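Local coordinates for protein D-glycerate 3-kinase (Cryptococcus neoformans var. grubii serotype A, PDB 6CKG) that probably phosphorylates D-glycerate at the expense of ATP, as expected of a sugar-acid kinase built on a P-loop nucleotide-binding core, at residues Gln99-Asn104 / Leu228-Gln233; Glu180-Gly185 / Met292-Leu297. All coordinates share one frame; numbering follows the deposited sequence.

Interaction 1. Residues Gln99-Asn104 / Leu228-Gln233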
ATOM      1  N   GLN A  99      -1.619   9.347 -21.963  1.00 41.54           N
ATOM      2  CA  GLN A  99      -1.466   9.625 -23.391  1.00 39.02           C
ATOM      3  C   GLN A  99      -0.454   8.702 -24.047  1.00 39.36           C
ATOM      4  O   GLN A  99      -0.557   8.433 -25.246  1.00 39.49           O
ATOM      5  CB  GLN A  99      -1.026  11.065 -23.621  1.00 45.86           C
ATOM      6  CG  GLN A  99      -2.047  12.127 -23.313  1.00 55.98           C
ATOM      7  CD  GLN A  99      -1.458  13.504 -23.500  1.00 63.31           C
ATOM      8  OE1 GLN A  99      -0.240  13.648 -23.664  1.00 62.87           O
ATOM      9  NE2 GLN A  99      -2.310  14.526 -23.487  1.00 70.76           N
ATOM     10  N   SER A 100       0.535   8.225 -23.294  1.00 44.59           N
ATOM     11  CA  SER A 100       1.536   7.336 -23.863  1.00 46.48           C
ATOM     12  C   SER A 100       1.064   5.890 -23.935  1.00 49.44           C
ATOM     13  O   SER A 100       1.739   5.065 -24.560  1.00 47.03           O
ATOM     14  CB  SER A 100       2.834   7.424 -23.048  1.00 45.08           C
ATOM     15  OG  SER A 100       2.663   6.903 -21.747  1.00 46.22           O
ATOM     16  N   GLU A 101      -0.074   5.571 -23.321  1.00 46.14           N
ATOM     17  CA  GLU A 101      -0.576   4.196 -23.239  1.00 43.73           C
ATOM     18  C   GLU A 101      -2.083   4.203 -23.455  1.00 43.07           C
ATOM     19  O   GLU A 101      -2.850   3.737 -22.612  1.00 39.96           O
ATOM     20  CB  GLU A 101      -0.224   3.567 -21.889  1.00 49.12           C
ATOM     21  CG  GLU A 101       1.254   3.313 -21.663  1.00 58.18           C
ATOM     22  CD  GLU A 101       1.641   1.890 -21.979  1.00 72.57           C
ATOM     23  OE1 GLU A 101       0.921   1.247 -22.771  1.00 75.65           O
ATOM     24  OE2 GLU A 101       2.655   1.411 -21.426  1.00 77.48           O
ATOM     25  N   PRO A 102      -2.540   4.704 -24.608  1.00 43.63           N
ATOM     26  CA  PRO A 102      -3.980   4.964 -24.779  1.00 47.03           C
ATOM     27  C   PRO A 102      -4.841   3.713 -24.779  1.00 45.68           C
ATOM     28  O   PRO A 102      -6.031   3.806 -24.461  1.00 50.36           O
ATOM     29  CB  PRO A 102      -4.059   5.676 -26.144  1.00 46.03           C
ATOM     30  CG  PRO A 102      -2.623   5.842 -26.617  1.00 47.34           C
ATOM     31  CD  PRO A 102      -1.795   4.849 -25.868  1.00 38.61           C
ATOM     32  N   ASP A 103      -4.297   2.555 -25.137  1.00 39.03           N
ATOM     33  CA  ASP A 103      -5.068   1.321 -25.132  1.00 45.19           C
ATOM     34  C   ASP A 103      -5.019   0.584 -23.801  1.00 43.16           C
ATOM     35  O   ASP A 103      -5.531  -0.536 -23.718  1.00 51.37           O
ATOM     36  CB  ASP A 103      -4.589   0.394 -26.247  1.00 61.63           C
ATOM     37  CG  ASP A 103      -4.741   1.017 -27.609  1.00 74.05           C
ATOM     38  OD1 ASP A 103      -5.869   1.451 -27.929  1.00 78.36           O
ATOM     39  OD2 ASP A 103      -3.734   1.104 -28.341  1.00 81.05           O
ATOM     40  N   ASN A 104      -4.417   1.172 -22.766  1.00 38.32           N
ATOM     41  CA  ASN A 104      -4.361   0.499 -21.475  1.00 32.12           C
ATOM     42  C   ASN A 104      -5.367   1.148 -20.531  1.00 37.27           C
ATOM     43  O   ASN A 104      -5.085   2.220 -19.969  1.00 34.88           O
ATOM     44  CB  ASN A 104      -2.948   0.556 -20.890  1.00 34.39           C
ATOM     45  CG  ASN A 104      -2.791  -0.319 -19.648  1.00 31.24           C
ATOM     46  OD1 ASN A 104      -3.697  -0.411 -18.821  1.00 36.00           O
ATOM     47  ND2 ASN A 104      -1.644  -0.979 -19.526  1.00 30.43           N
ATOM     48  N   LEU A 228      -2.085  -6.320 -18.956  1.00 29.36           N
ATOM     49  CA  LEU A 228      -1.588  -6.884 -17.702  1.00 32.19           C
ATOM     50  C   LEU A 228      -0.062  -6.914 -17.666  1.00 27.13           C
ATOM     51  O   LEU A 228       0.541  -6.656 -16.622  1.00 29.92           O
ATOM     52  CB  LEU A 228      -2.165  -8.285 -17.480  1.00 33.89           C
ATOM     53  CG  LEU A 228      -3.690  -8.372 -17.382  1.00 35.13           C
ATOM     54  CD1 LEU A 228      -4.164  -9.814 -17.391  1.00 34.51           C
ATOM     55  CD2 LEU A 228      -4.197  -7.638 -16.143  1.00 28.42           C
ATOM     56  N   HIS A 229       0.579  -7.222 -18.797  1.00 30.45           N
ATOM     57  CA  HIS A 229       2.041  -7.224 -18.845  1.00 27.52           C
ATOM     58  C   HIS A 229       2.610  -5.842 -18.540  1.00 27.67           C
ATOM     59  O   HIS A 229       3.659  -5.730 -17.892  1.00 29.56           O
ATOM     60  CB  HIS A 229       2.520  -7.701 -20.218  1.00 27.29           C
ATOM     61  CG  HIS A 229       2.567  -9.200 -20.376  1.00 31.94           C
ATOM     62  ND1 HIS A 229       3.346 -10.011 -19.581  1.00 30.15           N
ATOM     63  CD2 HIS A 229       1.975 -10.021 -21.280  1.00 27.82           C
ATOM     64  CE1 HIS A 229       3.212 -11.270 -19.967  1.00 31.17           C
ATOM     65  NE2 HIS A 229       2.386 -11.303 -21.000  1.00 30.45           N
ATOM     66  N   SER A 230       1.940  -4.778 -19.026  1.00 31.28           N
ATOM     67  CA  SER A 230       2.386  -3.411 -18.754  0.62 27.85           C
ATOM     68  C   SER A 230       2.381  -3.108 -17.259  1.00 27.74           C
ATOM     69  O   SER A 230       3.345  -2.553 -16.724  1.00 31.55           O
ATOM     70  CB  SER A 230       1.506  -2.407 -19.500  0.62 28.33           C
ATOM     71  OG  SER A 230       1.578  -2.613 -20.900  0.62 29.62           O
ATOM     72  N   ILE A 231       1.290  -3.447 -16.567  1.00 24.73           N
ATOM     73  CA  ILE A 231       1.264  -3.220 -15.121  1.00 25.18           C
ATOM     74  C   ILE A 231       2.368  -4.021 -14.436  1.00 31.65           C
ATOM     75  O   ILE A 231       3.050  -3.524 -13.526  1.00 28.79           O
ATOM     76  CB  ILE A 231      -0.122  -3.564 -14.547  1.00 27.59           C
ATOM     77  CG1 ILE A 231      -1.215  -2.779 -15.277  1.00 25.84           C
ATOM     78  CG2 ILE A 231      -0.154  -3.305 -13.026  1.00 21.76           C
ATOM     79  CD1 ILE A 231      -1.028  -1.252 -15.211  1.00 26.05           C
ATOM     80  N   ASN A 232       2.559  -5.272 -14.866  1.00 26.48           N
ATOM     81  CA  ASN A 232       3.623  -6.125 -14.332  1.00 24.91           C
ATOM     82  C   ASN A 232       4.989  -5.469 -14.499  1.00 28.05           C
ATOM     83  O   ASN A 232       5.797  -5.438 -13.563  1.00 26.62           O
ATOM     84  CB  ASN A 232       3.595  -7.484 -15.053  1.00 28.60           C
ATOM     85  CG  ASN A 232       4.530  -8.520 -14.433  1.00 29.39           C
ATOM     86  OD1 ASN A 232       4.572  -8.675 -13.221  1.00 29.05           O
ATOM     87  ND2 ASN A 232       5.278  -9.241 -15.275  1.00 27.70           N
ATOM     88  N   GLN A 233       5.279  -4.977 -15.707  1.00 25.12           N
ATOM     89  CA  GLN A 233       6.551  -4.315 -15.968  1.00 30.13           C
ATOM     90  C   GLN A 233       6.697  -3.049 -15.134  1.00 32.50           C
ATOM     91  O   GLN A 233       7.796  -2.729 -14.659  1.00 30.18           O
ATOM     92  CB  GLN A 233       6.656  -3.973 -17.453  1.00 34.04           C
ATOM     93  CG  GLN A 233       8.074  -3.725 -17.916  1.00 52.40           C
ATOM     94  CD  GLN A 233       8.883  -5.002 -17.941  1.00 66.14           C
ATOM     95  OE1 GLN A 233       8.340  -6.076 -18.199  1.00 76.37           O
ATOM     96  NE2 GLN A 233      10.178  -4.901 -17.658  1.00 62.49           N
TER
HETATM   97  O   HOH W   1      -0.037  -0.953 -22.061  1.00 53.22           O
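N104 and S230 mark the point where a turn meets the side of a helix, their CA atoms 8.3 Å apart. Residues E101 to N104 form a type I beta turn, closed by N104 N donating to E101 O at 3.0 Å, in the loop that follows helix 91-100; residues 228-233 are a regular run within helix 225-236. The turn brings E101 and N104 near each other, and the side chains of both set out toward the helix. The contact that follows is small, and one water does much of the bridging.

N104 comes closest. Its CG lies anti to the backbone N (chi1 -171°), which carries the amide across until ND2 stands 3.5 Å from S230 CB and 4.4 Å from I231 CD1. The two ends of this amide have separate tasks: OD1 makes weak bonds to the backbone N atoms of L106 and L107 in its own loop, while ND2 donates to the water at 3.0 Å.

In the P-loop kinase fold considered here, helix 91-100 and this loop follow strand 79-83, whereas helix 225-236 belongs to the connection between strands 176-180 and 247-253, so the meeting joins two different excursions from the central sheet.

The same water, an acceptor toward N104 ND2, donates to OE1 of E101 at 2.5 Å; the glutamate chain bends at chi2 (-97°) to bring the carboxylate round, and OE2 remains 4.2 Å from S230 OG. S230 OG is 2.6 Å from the water in the conformer described; a second conformer exists, so this link is less certain. The same hydroxyl bonds to S226 O, one helical turn earlier. Next to it, I231 adds an apolar flank, its side chain also packing on L107, A113 and F298.

Interaction 2. Residues Glu180-Gly185 / Met292-Leu297; sequences EGWMNG and MPSYEL. With EDO (1,2-ethanediol), chain D.
Two aromatic side chains, W182 and Y295, make the larger part of this buried contact. The six-membered ring of W182 and the ring of Y295 have centroids 5.5 Å apart and planes inclined at 52°, an oblique pairing in which W182 CE3 comes within 3.8 Å of Y295 CE2. The indole reaches the helix because its CG sits between the backbone N and the carbonyl carbon (chi1 74°). One face of the indole is covered by M183 CB, 3.6 Å above its centre, and Y291 adds an edge-to-face partner.

Aliphatic contact comes from S294, whose CB meets the indole at its edge, close to the ring plane and 3.5 Å from CH2.

Segment 180-185 leaves the end of strand 176-180 beside strand 48-53, which leads into the P-loop, and turns sharply: G181 to N184 is a type I beta turn. A hydrophobic strand ending in an acid at E180 is consistent with a Walker B-type position. Helix 281-298 thus packs against the loop leaving that strand.

The polar atoms at the contact find partners elsewhere. Y295 OH bonds to OE1 of Q56, in the P-loop, and the backbone oxygen W182 O accepts from Q53 NE2, so both partners are tied to that neighbourhood. E180 itself stays clear of the helix: its OE2 bonds to S83 OG, and its OE1 accepts a long 3.3 Å hydrogen bond from O2 of an ethanediol, probably a crystallisation additive.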
ATOM      1  N   GLU A 180       2.476   2.468   4.179  1.00 24.62           N
ATOM      2  CA  GLU A 180       1.301   1.651   3.920  1.00 31.51           C
ATOM      3  C   GLU A 180       0.758   1.886   2.517  1.00 31.37           C
ATOM      4  O   GLU A 180       0.978   2.934   1.903  1.00 27.72           O
ATOM      5  CB  GLU A 180       0.201   1.942   4.934  1.00 33.99           C
ATOM      6  CG  GLU A 180      -0.190   3.388   4.991  1.00 44.53           C
ATOM      7  CD  GLU A 180      -1.663   3.583   4.749  1.00 57.06           C
ATOM      8  OE1 GLU A 180      -2.276   2.703   4.103  1.00 64.50           O
ATOM      9  OE2 GLU A 180      -2.204   4.614   5.202  1.00 56.21           O
ATOM     10  N   GLY A 181       0.019   0.901   2.020  1.00 25.41           N
ATOM     11  CA  GLY A 181      -0.528   1.009   0.681  1.00 29.19           C
ATOM     12  C   GLY A 181      -1.268  -0.230   0.243  1.00 29.39           C
ATOM     13  O   GLY A 181      -0.916  -1.337   0.653  1.00 24.61           O
ATOM     14  N   TRP A 182      -2.293  -0.055  -0.603  1.00 27.45           N
ATOM     15  CA  TRP A 182      -3.111  -1.190  -1.022  1.00 32.78           C
ATOM     16  C   TRP A 182      -2.287  -2.242  -1.766  1.00 24.96           C
ATOM     17  O   TRP A 182      -2.644  -3.418  -1.768  1.00 23.68           O
ATOM     18  CB  TRP A 182      -4.273  -0.695  -1.892  1.00 25.25           C
ATOM     19  CG  TRP A 182      -3.850  -0.285  -3.280  1.00 27.26           C
ATOM     20  CD1 TRP A 182      -3.398   0.943  -3.667  1.00 27.86           C
ATOM     21  CD2 TRP A 182      -3.833  -1.111  -4.459  1.00 27.76           C
ATOM     22  NE1 TRP A 182      -3.109   0.942  -5.016  1.00 25.97           N
ATOM     23  CE2 TRP A 182      -3.362  -0.310  -5.522  1.00 25.56           C
ATOM     24  CE3 TRP A 182      -4.177  -2.445  -4.715  1.00 27.14           C
ATOM     25  CZ2 TRP A 182      -3.228  -0.794  -6.826  1.00 25.60           C
ATOM     26  CZ3 TRP A 182      -4.042  -2.934  -6.011  1.00 28.65           C
ATOM     27  CH2 TRP A 182      -3.565  -2.109  -7.052  1.00 28.19           C
ATOM     28  N   MET A 183      -1.191  -1.840  -2.402  1.00 25.70           N
ATOM     29  CA  MET A 183      -0.345  -2.760  -3.146  1.00 24.92           C
ATOM     30  C   MET A 183       1.081  -2.793  -2.612  1.00 23.95           C
ATOM     31  O   MET A 183       1.989  -3.230  -3.326  1.00 24.74           O
ATOM     32  CB  MET A 183      -0.343  -2.400  -4.644  1.00 25.69           C
ATOM     33  CG  MET A 183       0.033  -0.935  -4.943  1.00 21.17           C
ATOM     34  SD  MET A 183       0.427  -0.524  -6.683  1.00 26.69           S
ATOM     35  CE  MET A 183       2.153  -1.007  -6.744  1.00 22.16           C
ATOM     36  N   ASN A 184       1.317  -2.319  -1.385  1.00 24.75           N
ATOM     37  CA  ASN A 184       2.682  -2.298  -0.884  1.00 22.72           C
ATOM     38  C   ASN A 184       3.224  -3.723  -0.810  1.00 21.67           C
ATOM     39  O   ASN A 184       2.546  -4.637  -0.335  1.00 22.95           O
ATOM     40  CB  ASN A 184       2.752  -1.601   0.489  1.00 22.39           C
ATOM     41  CG  ASN A 184       2.936  -0.101   0.360  1.00 27.72           C
ATOM     42  OD1 ASN A 184       2.586   0.485  -0.670  1.00 27.19           O
ATOM     43  ND2 ASN A 184       3.494   0.533   1.396  1.00 26.92           N
ATOM     44  N   GLY A 185       4.435  -3.921  -1.312  1.00 23.50           N
ATOM     45  CA  GLY A 185       5.028  -5.243  -1.299  1.00 23.04           C
ATOM     46  C   GLY A 185       4.591  -6.163  -2.436  1.00 25.90           C
ATOM     47  O   GLY A 185       5.191  -7.232  -2.610  1.00 27.96           O
ATOM     48  N   MET A 292      -8.603  -5.171  -8.632  1.00 29.14           N
ATOM     49  CA  MET A 292      -8.604  -6.618  -8.417  1.00 34.66           C
ATOM     50  C   MET A 292      -7.579  -7.399  -9.242  1.00 32.66           C
ATOM     51  O   MET A 292      -7.033  -8.380  -8.712  1.00 33.17           O
ATOM     52  CB  MET A 292     -10.012  -7.174  -8.677  1.00 40.95           C
ATOM     53  CG  MET A 292     -10.848  -7.362  -7.432  1.00 59.63           C
ATOM     54  SD  MET A 292     -10.112  -8.497  -6.232  1.00 60.45           S
ATOM     55  CE  MET A 292     -10.021  -7.394  -4.838  1.00 62.10           C
ATOM     56  N   PRO A 293      -7.287  -7.064 -10.509  1.00 31.86           N
ATOM     57  CA  PRO A 293      -6.241  -7.829 -11.213  1.00 33.85           C
ATOM     58  C   PRO A 293      -4.896  -7.763 -10.517  1.00 35.74           C
ATOM     59  O   PRO A 293      -4.133  -8.736 -10.564  1.00 27.55           O
ATOM     60  CB  PRO A 293      -6.181  -7.178 -12.603  1.00 32.37           C
ATOM     61  CG  PRO A 293      -7.398  -6.363 -12.724  1.00 31.21           C
ATOM     62  CD  PRO A 293      -7.864  -6.011 -11.363  1.00 26.88           C
ATOM     63  N   SER A 294      -4.596  -6.647  -9.842  1.00 26.35           N
ATOM     64  CA  SER A 294      -3.330  -6.548  -9.131  1.00 26.95           C
ATOM     65  C   SER A 294      -3.301  -7.466  -7.917  1.00 32.36           C
ATOM     66  O   SER A 294      -2.263  -8.068  -7.627  1.00 30.91           O
ATOM     67  CB  SER A 294      -3.063  -5.098  -8.711  1.00 26.55           C
ATOM     68  OG  SER A 294      -2.616  -4.328  -9.822  1.00 21.84           O
ATOM     69  N   TYR A 295      -4.411  -7.539  -7.168  1.00 27.33           N
ATOM     70  CA  TYR A 295      -4.516  -8.512  -6.083  1.00 29.92           C
ATOM     71  C   TYR A 295      -4.341  -9.931  -6.607  1.00 31.27           C
ATOM     72  O   TYR A 295      -3.605 -10.733  -6.020  1.00 26.86           O
ATOM     73  CB  TYR A 295      -5.870  -8.386  -5.374  1.00 33.29           C
ATOM     74  CG  TYR A 295      -6.060  -7.137  -4.529  1.00 37.29           C
ATOM     75  CD1 TYR A 295      -5.573  -7.068  -3.228  1.00 44.54           C
ATOM     76  CD2 TYR A 295      -6.771  -6.051  -5.016  1.00 33.31           C
ATOM     77  CE1 TYR A 295      -5.763  -5.928  -2.444  1.00 44.69           C
ATOM     78  CE2 TYR A 295      -6.965  -4.908  -4.240  1.00 40.87           C
ATOM     79  CZ  TYR A 295      -6.460  -4.853  -2.963  1.00 44.31           C
ATOM     80  OH  TYR A 295      -6.667  -3.721  -2.204  1.00 50.55           O
ATOM     81  N   GLU A 296      -5.025 -10.258  -7.710  1.00 30.31           N
ATOM     82  CA  GLU A 296      -4.987 -11.619  -8.245  1.00 30.44           C
ATOM     83  C   GLU A 296      -3.577 -12.016  -8.675  1.00 31.09           C
ATOM     84  O   GLU A 296      -3.132 -13.137  -8.403  1.00 35.14           O
ATOM     85  CB  GLU A 296      -5.959 -11.747  -9.419  1.00 25.72           C
ATOM     86  CG  GLU A 296      -7.426 -11.586  -9.024  1.00 28.90           C
ATOM     87  CD  GLU A 296      -8.369 -11.582 -10.215  1.00 33.06           C
ATOM     88  OE1 GLU A 296      -7.943 -11.967 -11.318  1.00 34.51           O
ATOM     89  OE2 GLU A 296      -9.550 -11.217 -10.044  1.00 37.03           O
ATOM     90  N   LEU A 297      -2.860 -11.114  -9.347  1.00 28.15           N
ATOM     91  CA  LEU A 297      -1.574 -11.445  -9.954  1.00 27.31           C
ATOM     92  C   LEU A 297      -0.376 -11.269  -9.025  1.00 29.54           C
ATOM     93  O   LEU A 297       0.589 -12.034  -9.122  1.00 26.93           O
ATOM     94  CB  LEU A 297      -1.342 -10.579 -11.189  1.00 23.89           C
ATOM     95  CG  LEU A 297      -2.244 -10.848 -12.391  1.00 29.44           C
ATOM     96  CD1 LEU A 297      -1.855  -9.900 -13.501  1.00 27.23           C
ATOM     97  CD2 LEU A 297      -2.101 -12.295 -12.842  1.00 27.17           C
TER
HETATM   98  C1  EDO D 402      -5.095  -1.343   5.699  1.00 74.98           C
HETATM   99  O1  EDO D 402      -6.132  -1.841   4.847  1.00 78.03           O
HETATM  100  C2  EDO D 402      -4.499  -0.060   5.124  1.00 69.34           C
HETATM  101  O2  EDO D 402      -3.352  -0.360   4.319  1.00 69.55           O

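Followed from the N terminus, the chain passes 99-104, then 180-185, then 228-233 and finally 292-297, so the two contacts alternate and their loops cross. Interaction 1 closes a loop spanning 123 intervening residues, including strand 176-180; interaction 2 closes one of 106, containing helix 225-236 and strand 247-253. Their centres are about 17 Å apart, yet helices 225-236 and 281-298 touch, with L228 CD2 4.1 Å from P293 CB. Through that apolar seam, the loop after helix 91-100 is connected to the loop leaving the central sheet near the P-loop, a case of long-range contacts relayed through two helices from an outlying loop to the central sheet.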